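PDB 5Z6P: B-agarase from Agarivorans gilvus, which probably hydrolyses the beta-glycosidic linkages of agarose as a family 50 glycoside hydrolase. Local coordinates for residues G576-N580 with S581-E585. Sequence-based numbering, arbitrary orientation.
Sequences GLTHN and SAQVE
N580 holds CG between its own backbone N and carbonyl carbon (chi1 56°), turning the amide over the first turn of helix 581-609, while Q583 sets CG anti to its carbonyl carbon (chi1 -74°) and runs extended back toward the incoming loop. The two side chains cross at about a right angle and close a capping box, with N580 as the N-cap. OD1 of N580 takes the backbone N-H of Q583 at 2.8 Å, with the donor nearly in line with the side-chain C=O. In return, OE1 of Q583 accepts from N580 N at 3.0 Å, on a lone pair in the carbonyl plane. OE1 of Q583 also comes within 2.8 Å of H579 N. Between the two capping bonds, the aliphatic part of Q583 passes close to the N580 carboxamide, the Q583 CG lying 3.3 Å from N580 OD1. The first helical bond follows directly, V584 N to N580 O at 3.1 Å, and CG2 of V584 rests against that same carbonyl oxygen.

Further back, L577 lays CD2 beside the Q583 amide nitrogen, 3.7 Å from NE2, and both side chains touch W560 of helix 553-560. That helix also supplies S559 O, which accepts from N580 ND2, so both ends of the N580 amide are engaged. H579 turns away to bond Y587 through ND1, about one helical turn beyond V584. The other end of the Q583 amide is tied to the loop by a water, which accepts from Q583 NE2 at 2.8 Å and from T578 N at 3.0 Å.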
loop_
_atom_site.group_PDB
_atom_site.type_symbol
_atom_site.label_atom_id
_atom_site.label_comp_id
_atom_site.label_asym_id
_atom_site.label_seq_id
_atom_site.Cartn_x
_atom_site.Cartn_y
_atom_site.Cartn_z
ATOM N N GLY A 576 -8.255 31.073 9.416
ATOM C CA GLY A 576 -9.319 31.563 8.565
ATOM C C GLY A 576 -8.810 32.252 7.313
ATOM O O GLY A 576 -9.441 33.179 6.807
ATOM N N LEU A 577 -7.664 31.788 6.814
ATOM C CA LEU A 577 -7.068 32.340 5.607
ATOM C C LEU A 577 -7.940 31.976 4.416
ATOM O O LEU A 577 -8.513 30.892 4.371
ATOM C CB LEU A 577 -5.638 31.817 5.415
ATOM C CG LEU A 577 -4.617 32.151 6.511
ATOM C CD1 LEU A 577 -3.287 31.469 6.228
ATOM C CD2 LEU A 577 -4.426 33.655 6.678
ATOM N N THR A 578 -8.051 32.883 3.457
ATOM C CA THR A 578 -8.956 32.664 2.339
ATOM C C THR A 578 -8.316 31.807 1.248
ATOM O O THR A 578 -9.006 31.322 0.361
ATOM C CB THR A 578 -9.430 33.999 1.738
ATOM O OG1 THR A 578 -8.348 34.634 1.040
ATOM C CG2 THR A 578 -9.932 34.919 2.844
ATOM N N HIS A 579 -7.000 31.630 1.328
ATOM C CA HIS A 579 -6.255 30.829 0.364
ATOM C C HIS A 579 -6.322 31.411 -1.057
ATOM O O HIS A 579 -6.658 30.694 -1.988
ATOM C CB HIS A 579 -6.769 29.380 0.337
ATOM C CG HIS A 579 -6.840 28.716 1.677
ATOM N ND1 HIS A 579 -6.055 29.097 2.751
ATOM C CD2 HIS A 579 -7.605 27.697 2.129
ATOM C CE1 HIS A 579 -6.337 28.344 3.793
ATOM N NE2 HIS A 579 -7.276 27.481 3.442
ATOM N N ASN A 580 -5.984 32.688 -1.245
ATOM C CA ASN A 580 -5.968 33.237 -2.600
ATOM C C ASN A 580 -4.737 32.739 -3.336
ATOM O O ASN A 580 -3.973 31.953 -2.789
ATOM C CB ASN A 580 -6.046 34.781 -2.593
ATOM C CG ASN A 580 -4.944 35.448 -1.763
ATOM O OD1 ASN A 580 -3.850 34.925 -1.608
ATOM N ND2 ASN A 580 -5.249 36.614 -1.231
ATOM N N SER A 581 -4.532 33.176 -4.571
ATOM C CA SER A 581 -3.440 32.606 -5.357
ATOM C C SER A 581 -2.072 33.006 -4.807
ATOM O O SER A 581 -1.116 32.242 -4.911
ATOM C CB SER A 581 -3.554 33.000 -6.829
ATOM O OG SER A 581 -3.659 34.394 -6.975
ATOM N N ALA A 582 -1.981 34.189 -4.208
ATOM C CA ALA A 582 -0.719 34.631 -3.616
ATOM C C ALA A 582 -0.376 33.823 -2.363
ATOM O O ALA A 582 0.756 33.405 -2.180
ATOM C CB ALA A 582 -0.770 36.101 -3.291
ATOM N N GLN A 583 -1.359 33.609 -1.502
ATOM C CA GLN A 583 -1.156 32.780 -0.325
ATOM C C GLN A 583 -0.735 31.355 -0.681
ATOM O O GLN A 583 0.061 30.757 0.029
ATOM C CB GLN A 583 -2.425 32.751 0.534
ATOM C CG GLN A 583 -2.658 34.044 1.312
ATOM C CD GLN A 583 -4.034 34.116 1.962
ATOM O OE1 GLN A 583 -5.014 33.616 1.424
ATOM N NE2 GLN A 583 -4.106 34.765 3.113
ATOM N N VAL A 584 -1.263 30.810 -1.776
ATOM C CA VAL A 584 -0.927 29.437 -2.160
ATOM C C VAL A 584 0.517 29.353 -2.657
ATOM O O VAL A 584 1.227 28.415 -2.330
ATOM C CB VAL A 584 -1.903 28.887 -3.223
ATOM C CG1 VAL A 584 -1.403 27.577 -3.807
ATOM C CG2 VAL A 584 -3.294 28.686 -2.596
ATOM N N GLU A 585 0.967 30.349 -3.418
ATOM C CA GLU A 585 2.394 30.451 -3.732
ATOM C C GLU A 585 3.239 30.423 -2.453
ATOM O O GLU A 585 4.233 29.722 -2.382
ATOM C CB GLU A 585 2.696 31.726 -4.528
ATOM C CG GLU A 585 2.348 31.652 -6.013
ATOM C CD GLU A 585 2.142 33.035 -6.637
ATOM O OE1 GLU A 585 1.590 33.112 -7.753
ATOM O OE2 GLU A 585 2.519 34.047 -6.010
HETATM O O HOH W 1 -6.662 35.507 4.045
#